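Local atomic coordinates of endo-xylogalacturonan hydrolase A (Aspergillus tubingensis, PDB entry 4C2L), a protein that hydrolyses xylogalacturonan, the xylose-substituted galacturonan of the hairy regions of pectin, as a secreted glycoside hydrolase of family 28. Residues S279-V284 and T321-S326; P217-V222 and K249-T254. All blocks are in the same frame, centred on the assembly; numbering follows the deposited sequence.

Overall arrangement
Both contacts join consecutive turns of the right-handed parallel beta-helix of family 28, at one corner of its cross-section. Contact 2 comes first along the chain, pairing 217-222 with 249-254, and closes before contact 1 pairs 279-284 with 321-326. Their centres lie about 10 Å apart, on the same side of the chain's centre, and strands 246-259 and 279-294 are direct neighbours, which makes the four segments a ladder across four turns. Between the two contacts the side-chain amides of Asn283 and Asn250 are hydrogen-bonded. The N-glycan on Asn283 reaches back over contact 2, so one sugar chain lies along the corner of several coils.

Contact 1: S279-V284 and T321-S326; sequences STVSNV and TDIVVS. With NAG (2-acetamido-2-deoxy-beta-D-glucopyranose), chain B.
Val281 and Thr321 meet through the backbone: Thr321 N donates to Val281 O at 2.9 Å with an N-H...O angle of 164°. Asn283 N returns a bond to Thr321 O (3.0 Å), and beyond the corner Val324 N reaches Val284 O at 2.8 Å, lying in the carbonyl plane. Between them Val284 N bonds Asp322 O, bent to 139° at the hydrogen, at the residues where both chains turn the corner. Asn283 and Asp322 occupy that turn, both with positive phi.

On the inner side, Ile323 CD1 touches Val281 CG1 at 3.8 Å, the two side chains crossing at about a right angle, and also packs on Val284 CB. CG1 of Ile323 anti to the carbonyl carbon and a further turn about the CB-CG1 bond (chi2 -60°) bring CD1 to both valines. On the face carrying Ser282 and Thr321, Ser282 CB rests 3.5 Å from Thr321 OG1, whose hydroxyl also meets a water.

A second water donates to both Asn283 OD1 and Asp322 O, linking the side-chain amide to the backbone of the next coil. The other end of that amide is fixed covalently: Asn283 ND2 is bonded to C1 of the first N-acetylglucosamine, and it also donates to Asn250 on the preceding coil. Farther out, Ile323 packs on Ile267 and Ile353, placing it in the interior stack. Parallel bridges Ser282-Thr321 and Val284-Ile323 flank the bend, forming the stacked corner of a right-handed parallel beta-helix, here between PbH1 repeats 4 and 5.

Contact 2: P217-V222 and K249-T254; sequences PSSNYV and KNIYVT. With NAG (2-acetamido-2-deoxy-beta-D-glucopyranose), chain B; NAG (2-acetamido-2-deoxy-beta-D-glucopyranose), chain C; SO4 (sulfate ion), chain J.
Asn220 pairs with Lys249 and Val222 with Ile251 as parallel bridges, and both chains bend at the residues between, Tyr221 and Asn250. Lys249 N donates to Ser219 O (N-H...O angle 169°), while Tyr252 N gives a 2.8 Å bond to Val222 O. At the bend Val222 N bonds Asn250 O, whereas the bond from Tyr221 N to Lys249 O is weak. This is the corner between two coils of the parallel beta-helix, from PbH1 repeats 2 and 3, with Val222 CG2 against Ile251 CD1 on the inward side.

Outside, the asparagine side chains run alongside each other. Asn250 ND2 donates to Asn220 OD1 at 2.8 Å, in that carbonyl's plane, and also to O3 of a sulfate, probably from the crystallisation liquor. With Asn283 bound at OD1, partners at both ends hold the amide's rotation. Asn250 ND2 lies over one face of the Tyr221 ring, offset toward its rim, the amide and ring planes 22° apart, and Asn250 CB makes a CH-pi contact 4.0 Å from the ring centroid. Lys249 runs extended beyond CG, its CG 3.3 Å from Asn220 OD1 as the two side chains cross, and its NZ hydrogen-bonds to sulfate O4 at 2.7 Å. The glycan lies along this side: O6 of the first N-acetylglucosamine donates to Asn250 O and sits at the Tyr221 ring edge, while the acetamido methyl C8 of the second meets Tyr252 CD2 at 3.6 Å.

Contact 1: S279-V284 and T321-S326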
ATOM      1  N   SER A 279     -17.123  -6.635  -8.552  1.00 17.86           N
ATOM      2  CA  SER A 279     -15.930  -5.828  -8.642  1.00 16.74           C
ATOM      3  C   SER A 279     -15.769  -5.371 -10.078  1.00 15.97           C
ATOM      4  O   SER A 279     -15.941  -6.165 -10.996  1.00 16.08           O
ATOM      5  CB  SER A 279     -14.719  -6.689  -8.274  1.00 16.31           C
ATOM      6  OG  SER A 279     -14.800  -7.130  -6.933  1.00 17.21           O
ATOM      7  N   THR A 280     -15.419  -4.107 -10.256  1.00 15.32           N
ATOM      8  CA  THR A 280     -15.162  -3.546 -11.574  1.00 16.00           C
ATOM      9  C   THR A 280     -13.764  -2.966 -11.586  1.00 16.15           C
ATOM     10  O   THR A 280     -13.428  -2.124 -10.752  1.00 16.02           O
ATOM     11  CB  THR A 280     -16.205  -2.461 -11.907  1.00 17.01           C
ATOM     12  OG1 THR A 280     -17.510  -3.053 -11.834  1.00 17.69           O
ATOM     13  CG2 THR A 280     -15.998  -1.893 -13.292  1.00 17.79           C
ATOM     14  N   VAL A 281     -12.931  -3.425 -12.517  1.00 14.87           N
ATOM     15  CA  VAL A 281     -11.584  -2.875 -12.615  1.00 14.03           C
ATOM     16  C   VAL A 281     -11.394  -2.472 -14.051  1.00 14.49           C
ATOM     17  O   VAL A 281     -11.480  -3.325 -14.951  1.00 14.70           O
ATOM     18  CB  VAL A 281     -10.507  -3.901 -12.210  1.00 14.17           C
ATOM     19  CG1 VAL A 281      -9.113  -3.261 -12.243  1.00 14.14           C
ATOM     20  CG2 VAL A 281     -10.804  -4.451 -10.821  1.00 13.78           C
ATOM     21  N   SER A 282     -11.150  -1.185 -14.284  1.00 13.96           N
ATOM     22  CA  SER A 282     -11.027  -0.712 -15.662  0.50 14.08           C
ATOM     23  C   SER A 282      -9.839   0.204 -15.883  1.00 14.12           C
ATOM     24  O   SER A 282      -9.556   1.090 -15.083  1.00 13.87           O
ATOM     25  CB  SER A 282     -12.332  -0.056 -16.137  0.50 14.22           C
ATOM     26  OG  SER A 282     -12.575   1.166 -15.477  0.50 14.01           O
ATOM     27  N   ASN A 283      -9.127  -0.037 -16.984  1.00 13.75           N
ATOM     28  CA  ASN A 283      -7.989   0.793 -17.365  1.00 13.65           C
ATOM     29  C   ASN A 283      -6.907   0.781 -16.289  1.00 13.08           C
ATOM     30  O   ASN A 283      -6.652   1.793 -15.636  1.00 12.67           O
ATOM     31  CB  ASN A 283      -8.437   2.217 -17.706  1.00 14.67           C
ATOM     32  CG  ASN A 283      -7.281   3.140 -18.047  1.00 15.93           C
ATOM     33  OD1 ASN A 283      -6.226   2.705 -18.522  1.00 16.03           O
ATOM     34  ND2 ASN A 283      -7.475   4.424 -17.804  1.00 16.40           N
ATOM     35  N   VAL A 284      -6.288  -0.377 -16.125  1.00 12.70           N
ATOM     36  CA  VAL A 284      -5.174  -0.532 -15.203  1.00 12.63           C
ATOM     37  C   VAL A 284      -3.989  -1.046 -15.999  1.00 13.11           C
ATOM     38  O   VAL A 284      -4.074  -2.082 -16.641  1.00 12.51           O
ATOM     39  CB  VAL A 284      -5.513  -1.484 -14.047  1.00 12.75           C
ATOM     40  CG1 VAL A 284      -4.292  -1.695 -13.162  1.00 12.53           C
ATOM     41  CG2 VAL A 284      -6.687  -0.926 -13.236  1.00 12.29           C
ATOM     42  N   THR A 321     -11.593  -4.823 -17.418  1.00 14.36           N
ATOM     43  CA  THR A 321     -11.437  -4.372 -18.800  1.00 15.46           C
ATOM     44  C   THR A 321     -10.226  -3.465 -18.939  1.00 15.86           C
ATOM     45  O   THR A 321      -9.867  -2.739 -17.993  1.00 14.71           O
ATOM     46  CB  THR A 321     -12.700  -3.630 -19.324  1.00 16.54           C
ATOM     47  OG1 THR A 321     -12.993  -2.521 -18.469  1.00 17.23           O
ATOM     48  CG2 THR A 321     -13.908  -4.562 -19.389  1.00 16.59           C
ATOM     49  N   ASP A 322      -9.600  -3.513 -20.117  1.00 15.46           N
ATOM     50  CA  ASP A 322      -8.435  -2.682 -20.422  0.50 15.78           C
ATOM     51  C   ASP A 322      -7.371  -2.811 -19.338  1.00 15.45           C
ATOM     52  O   ASP A 322      -6.835  -1.811 -18.829  1.00 15.36           O
ATOM     53  CB  ASP A 322      -8.838  -1.221 -20.650  0.50 17.07           C
ATOM     54  CG  ASP A 322      -9.605  -1.030 -21.938  0.50 18.12           C
ATOM     55  OD1 ASP A 322      -9.112  -1.477 -22.993  0.50 19.28           O
ATOM     56  OD2 ASP A 322     -10.698  -0.440 -21.906  0.50 18.96           O
ATOM     57  N   ILE A 323      -7.068  -4.058 -18.998  1.00 14.47           N
ATOM     58  CA  ILE A 323      -5.960  -4.369 -18.091  1.00 14.49           C
ATOM     59  C   ILE A 323      -4.765  -4.648 -18.992  1.00 14.32           C
ATOM     60  O   ILE A 323      -4.847  -5.463 -19.910  1.00 14.24           O
ATOM     61  CB  ILE A 323      -6.226  -5.595 -17.195  1.00 14.67           C
ATOM     62  CG1 ILE A 323      -7.626  -5.529 -16.544  1.00 14.95           C
ATOM     63  CG2 ILE A 323      -5.088  -5.766 -16.172  1.00 14.79           C
ATOM     64  CD1 ILE A 323      -7.884  -4.332 -15.647  1.00 15.00           C
ATOM     65  N   VAL A 324      -3.674  -3.933 -18.755  1.00 13.67           N
ATOM     66  CA  VAL A 324      -2.484  -4.085 -19.600  1.00 14.22           C
ATOM     67  C   VAL A 324      -1.302  -4.472 -18.723  1.00 14.92           C
ATOM     68  O   VAL A 324      -1.035  -3.824 -17.702  1.00 14.72           O
ATOM     69  CB  VAL A 324      -2.186  -2.789 -20.375  1.00 14.64           C
ATOM     70  CG1 VAL A 324      -0.851  -2.909 -21.123  1.00 15.04           C
ATOM     71  CG2 VAL A 324      -3.339  -2.477 -21.331  1.00 14.41           C
ATOM     72  N   VAL A 325      -0.608  -5.530 -19.126  1.00 15.04           N
ATOM     73  CA  VAL A 325       0.591  -5.992 -18.434  1.00 15.57           C
ATOM     74  C   VAL A 325       1.659  -5.935 -19.518  1.00 16.90           C
ATOM     75  O   VAL A 325       1.598  -6.699 -20.493  1.00 18.41           O
ATOM     76  CB  VAL A 325       0.396  -7.424 -17.891  1.00 15.54           C
ATOM     77  CG1 VAL A 325       1.690  -8.028 -17.346  1.00 16.25           C
ATOM     78  CG2 VAL A 325      -0.690  -7.463 -16.828  1.00 16.26           C
ATOM     79  N   SER A 326       2.612  -5.021 -19.370  1.00 16.52           N
ATOM     80  CA  SER A 326       3.608  -4.799 -20.425  1.00 17.65           C
ATOM     81  C   SER A 326       5.026  -4.689 -19.885  1.00 18.13           C
ATOM     82  O   SER A 326       5.253  -4.071 -18.846  1.00 16.66           O
ATOM     83  CB  SER A 326       3.258  -3.556 -21.246  1.00 18.35           C
ATOM     84  OG  SER A 326       3.060  -2.400 -20.425  1.00 19.30           O
TER
HETATM   85  C1  NAG B   1      -6.455   5.399 -18.056  1.00 19.28           C
HETATM   86  C2  NAG B   1      -7.093   6.675 -18.614  1.00 22.08           C
HETATM   87  C3  NAG B   1      -6.069   7.800 -18.736  1.00 22.96           C
HETATM   88  C4  NAG B   1      -5.281   7.978 -17.430  1.00 22.86           C
HETATM   89  C5  NAG B   1      -4.741   6.616 -16.943  1.00 20.44           C
HETATM   90  C6  NAG B   1      -3.968   6.648 -15.615  1.00 18.50           C
HETATM   91  C7  NAG B   1      -8.924   6.338 -20.195  1.00 26.78           C
HETATM   92  C8  NAG B   1      -9.280   6.033 -21.624  1.00 28.29           C
HETATM   93  N2  NAG B   1      -7.625   6.401 -19.934  1.00 24.07           N
HETATM   94  O3  NAG B   1      -6.740   8.999 -19.068  1.00 24.27           O
HETATM   95  O4  NAG B   1      -4.222   8.895 -17.672  1.00 26.27           O
HETATM   96  O5  NAG B   1      -5.798   5.682 -16.834  1.00 18.86           O
HETATM   97  O6  NAG B   1      -4.671   7.351 -14.612  1.00 18.29           O
HETATM   98  O7  NAG B   1      -9.810   6.507 -19.357  1.00 29.28           O
HETATM   99  O   HOH W   1     -14.480  -2.877 -16.272  1.00 17.91           O
HETATM  100  O   HOH W   2      -4.855   0.086 -19.402  1.00 22.59           O

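Contact 2: P217-V222 and K249-T254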
ATOM      1  N   PRO A 217     -11.187  -0.045  -3.023  1.00 13.71           N
ATOM      2  CA  PRO A 217     -12.409   0.452  -3.664  1.00 14.21           C
ATOM      3  C   PRO A 217     -12.459   1.967  -3.773  1.00 14.54           C
ATOM      4  O   PRO A 217     -12.082   2.685  -2.832  1.00 14.90           O
ATOM      5  CB  PRO A 217     -13.508  -0.071  -2.737  1.00 14.59           C
ATOM      6  CG  PRO A 217     -12.962  -1.379  -2.288  1.00 14.77           C
ATOM      7  CD  PRO A 217     -11.496  -1.095  -2.031  1.00 14.14           C
ATOM      8  N   SER A 218     -12.918   2.435  -4.930  1.00 14.08           N
ATOM      9  CA  SER A 218     -13.048   3.857  -5.284  1.00 14.54           C
ATOM     10  C   SER A 218     -11.744   4.607  -5.570  1.00 14.09           C
ATOM     11  O   SER A 218     -11.757   5.835  -5.709  1.00 14.10           O
ATOM     12  CB  SER A 218     -13.954   4.629  -4.305  1.00 15.85           C
ATOM     13  OG  SER A 218     -15.185   3.940  -4.172  1.00 17.21           O
ATOM     14  N   SER A 219     -10.619   3.894  -5.683  1.00 14.16           N
ATOM     15  CA  SER A 219      -9.423   4.558  -6.195  1.00 13.66           C
ATOM     16  C   SER A 219      -9.593   4.863  -7.683  1.00 14.33           C
ATOM     17  O   SER A 219     -10.160   4.062  -8.439  1.00 14.61           O
ATOM     18  CB  SER A 219      -8.142   3.750  -5.939  1.00 13.82           C
ATOM     19  OG  SER A 219      -8.296   2.395  -6.309  1.00 13.69           O
ATOM     20  N   ASN A 220      -9.106   6.030  -8.082  1.00 14.58           N
ATOM     21  CA  ASN A 220      -9.284   6.519  -9.455  1.00 14.91           C
ATOM     22  C   ASN A 220      -8.168   7.493  -9.764  1.00 14.82           C
ATOM     23  O   ASN A 220      -7.850   8.373  -8.954  1.00 15.16           O
ATOM     24  CB  ASN A 220     -10.648   7.232  -9.559  1.00 15.61           C
ATOM     25  CG  ASN A 220     -11.052   7.570 -10.985  1.00 17.03           C
ATOM     26  OD1 ASN A 220     -10.471   7.083 -11.961  1.00 17.20           O
ATOM     27  ND2 ASN A 220     -12.080   8.426 -11.109  1.00 18.19           N
ATOM     28  N   TYR A 221      -7.575   7.346 -10.947  1.00 14.20           N
ATOM     29  CA  TYR A 221      -6.463   8.203 -11.381  1.00 14.35           C
ATOM     30  C   TYR A 221      -5.302   8.147 -10.386  1.00 14.12           C
ATOM     31  O   TYR A 221      -4.969   9.146  -9.726  1.00 14.55           O
ATOM     32  CB  TYR A 221      -6.920   9.641 -11.632  1.00 15.92           C
ATOM     33  CG  TYR A 221      -7.908   9.750 -12.770  1.00 17.37           C
ATOM     34  CD1 TYR A 221      -7.525   9.455 -14.077  1.00 18.66           C
ATOM     35  CD2 TYR A 221      -9.221  10.154 -12.538  1.00 18.91           C
ATOM     36  CE1 TYR A 221      -8.432   9.541 -15.128  1.00 19.36           C
ATOM     37  CE2 TYR A 221     -10.137  10.257 -13.588  1.00 20.15           C
ATOM     38  CZ  TYR A 221      -9.728   9.947 -14.874  1.00 20.73           C
ATOM     39  OH  TYR A 221     -10.627  10.041 -15.914  1.00 22.46           O
ATOM     40  N   VAL A 222      -4.691   6.976 -10.298  1.00 13.38           N
ATOM     41  CA  VAL A 222      -3.492   6.777  -9.474  1.00 12.96           C
ATOM     42  C   VAL A 222      -2.330   6.474 -10.400  1.00 13.33           C
ATOM     43  O   VAL A 222      -2.447   5.638 -11.312  1.00 12.88           O
ATOM     44  CB  VAL A 222      -3.651   5.625  -8.453  1.00 13.01           C
ATOM     45  CG1 VAL A 222      -2.427   5.542  -7.524  1.00 13.44           C
ATOM     46  CG2 VAL A 222      -4.928   5.822  -7.635  1.00 13.66           C
ATOM     47  N   LYS A 249     -10.284   2.162 -10.969  1.00 13.22           N
ATOM     48  CA  LYS A 249     -10.087   2.559 -12.362  1.00 14.65           C
ATOM     49  C   LYS A 249      -8.975   3.534 -12.623  1.00 13.83           C
ATOM     50  O   LYS A 249      -8.564   4.291 -11.730  1.00 12.80           O
ATOM     51  CB  LYS A 249     -11.386   3.101 -12.970  1.00 16.75           C
ATOM     52  CG  LYS A 249     -12.049   4.201 -12.203  1.00 19.80           C
ATOM     53  CD  LYS A 249     -13.467   4.433 -12.720  1.00 22.07           C
ATOM     54  CE  LYS A 249     -14.002   5.704 -12.107  1.00 24.15           C
ATOM     55  NZ  LYS A 249     -15.363   6.008 -12.631  1.00 25.84           N
ATOM     56  N   ASN A 250      -8.496   3.523 -13.866  1.00 13.31           N
ATOM     57  CA  ASN A 250      -7.574   4.555 -14.345  1.00 13.17           C
ATOM     58  C   ASN A 250      -6.303   4.593 -13.501  1.00 13.06           C
ATOM     59  O   ASN A 250      -5.927   5.626 -12.903  1.00 12.71           O
ATOM     60  CB  ASN A 250      -8.284   5.905 -14.397  1.00 13.76           C
ATOM     61  CG  ASN A 250      -9.572   5.841 -15.202  1.00 14.59           C
ATOM     62  OD1 ASN A 250      -9.617   5.199 -16.263  1.00 14.41           O
ATOM     63  ND2 ASN A 250     -10.634   6.477 -14.696  1.00 14.48           N
ATOM     64  N   ILE A 251      -5.640   3.443 -13.489  1.00 12.37           N
ATOM     65  CA  ILE A 251      -4.424   3.239 -12.696  1.00 12.37           C
ATOM     66  C   ILE A 251      -3.254   3.022 -13.638  1.00 12.88           C
ATOM     67  O   ILE A 251      -3.358   2.227 -14.585  1.00 12.89           O
ATOM     68  CB  ILE A 251      -4.567   1.987 -11.806  1.00 12.10           C
ATOM     69  CG1 ILE A 251      -5.851   2.015 -10.933  1.00 12.70           C
ATOM     70  CG2 ILE A 251      -3.303   1.729 -10.989  1.00 12.10           C
ATOM     71  CD1 ILE A 251      -5.929   3.143  -9.930  1.00 12.82           C
ATOM     72  N   TYR A 252      -2.129   3.690 -13.364  1.00 12.64           N
ATOM     73  CA  TYR A 252      -0.941   3.488 -14.185  1.00 13.28           C
ATOM     74  C   TYR A 252       0.254   3.249 -13.277  1.00 12.99           C
ATOM     75  O   TYR A 252       0.591   4.103 -12.454  1.00 13.32           O
ATOM     76  CB  TYR A 252      -0.711   4.698 -15.098  1.00 14.41           C
ATOM     77  CG  TYR A 252       0.479   4.498 -16.001  1.00 15.82           C
ATOM     78  CD1 TYR A 252       0.382   3.679 -17.131  1.00 17.13           C
ATOM     79  CD2 TYR A 252       1.705   5.083 -15.698  1.00 16.96           C
ATOM     80  CE1 TYR A 252       1.487   3.461 -17.953  1.00 18.35           C
ATOM     81  CE2 TYR A 252       2.814   4.878 -16.518  1.00 18.23           C
ATOM     82  CZ  TYR A 252       2.695   4.060 -17.629  1.00 19.47           C
ATOM     83  OH  TYR A 252       3.800   3.831 -18.428  1.00 21.46           O
ATOM     84  N   VAL A 253       0.885   2.093 -13.426  1.00 12.71           N
ATOM     85  CA  VAL A 253       2.036   1.733 -12.601  1.00 12.69           C
ATOM     86  C   VAL A 253       3.193   1.436 -13.540  1.00 13.45           C
ATOM     87  O   VAL A 253       3.073   0.593 -14.421  1.00 14.24           O
ATOM     88  CB  VAL A 253       1.783   0.487 -11.749  1.00 12.79           C
ATOM     89  CG1 VAL A 253       3.033   0.167 -10.929  1.00 13.16           C
ATOM     90  CG2 VAL A 253       0.590   0.699 -10.815  1.00 12.82           C
ATOM     91  N   THR A 254       4.301   2.127 -13.355  1.00 13.29           N
ATOM     92  CA  THR A 254       5.478   1.867 -14.196  1.00 13.90           C
ATOM     93  C   THR A 254       6.761   1.854 -13.368  1.00 14.03           C
ATOM     94  O   THR A 254       6.862   2.552 -12.360  1.00 14.07           O
ATOM     95  CB  THR A 254       5.569   2.878 -15.364  1.00 14.62           C
ATOM     96  OG1 THR A 254       6.546   2.428 -16.324  1.00 15.63           O
ATOM     97  CG2 THR A 254       5.909   4.306 -14.853  1.00 15.19           C
TER
HETATM   98  C1  NAG B   1      -6.455   5.399 -18.056  1.00 19.28           C
HETATM   99  C2  NAG B   1      -7.093   6.675 -18.614  1.00 22.08           C
HETATM  100  C3  NAG B   1      -6.069   7.800 -18.736  1.00 22.96           C
HETATM  101  C4  NAG B   1      -5.281   7.978 -17.430  1.00 22.86           C
HETATM  102  C5  NAG B   1      -4.741   6.616 -16.943  1.00 20.44           C
HETATM  103  C6  NAG B   1      -3.968   6.648 -15.615  1.00 18.50           C
HETATM  104  C7  NAG B   1      -8.924   6.338 -20.195  1.00 26.78           C
HETATM  105  C8  NAG B   1      -9.280   6.033 -21.624  1.00 28.29           C
HETATM  106  N2  NAG B   1      -7.625   6.401 -19.934  1.00 24.07           N
HETATM  107  O3  NAG B   1      -6.740   8.999 -19.068  1.00 24.27           O
HETATM  108  O4  NAG B   1      -4.222   8.895 -17.672  1.00 26.27           O
HETATM  109  O5  NAG B   1      -5.798   5.682 -16.834  1.00 18.86           O
HETATM  110  O6  NAG B   1      -4.671   7.351 -14.612  1.00 18.29           O
HETATM  111  O7  NAG B   1      -9.810   6.507 -19.357  1.00 29.28           O
HETATM  112  C1  NAG C   2      -4.244   9.949 -16.684  1.00 30.61           C
HETATM  113  C2  NAG C   2      -2.877  10.648 -16.661  1.00 33.41           C
HETATM  114  C3  NAG C   2      -2.838  11.937 -15.842  1.00 37.21           C
HETATM  115  C4  NAG C   2      -4.114  12.770 -15.920  1.00 37.68           C
HETATM  116  C5  NAG C   2      -5.362  11.878 -15.873  1.00 35.28           C
HETATM  117  C6  NAG C   2      -6.629  12.692 -16.090  1.00 36.25           C
HETATM  118  C7  NAG C   2      -0.987   9.150 -16.922  1.00 32.52           C
HETATM  119  C8  NAG C   2       0.022   8.261 -16.251  1.00 31.47           C
HETATM  120  N2  NAG C   2      -1.857   9.764 -16.125  1.00 32.66           N
HETATM  121  O3  NAG C   2      -1.782  12.708 -16.357  1.00 41.27           O
HETATM  122  O4  NAG C   2      -4.119  13.712 -14.862  1.00 40.56           O
HETATM  123  O5  NAG C   2      -5.289  10.882 -16.882  1.00 33.28           O
HETATM  124  O6  NAG C   2      -6.574  13.232 -17.390  1.00 38.87           O
HETATM  125  O7  NAG C   2      -1.004   9.283 -18.141  1.00 31.79           O
HETATM  126  S   SO4 J1412     -14.287   6.251 -16.329  1.00 47.24           S
HETATM  127  O1  SO4 J1412     -14.017   4.802 -16.499  1.00 47.52           O
HETATM  128  O2  SO4 J1412     -14.776   6.791 -17.624  1.00 49.23           O
HETATM  129  O3  SO4 J1412     -13.068   6.992 -15.930  1.00 41.32           O
HETATM  130  O4  SO4 J1412     -15.327   6.406 -15.280  1.00 46.72           O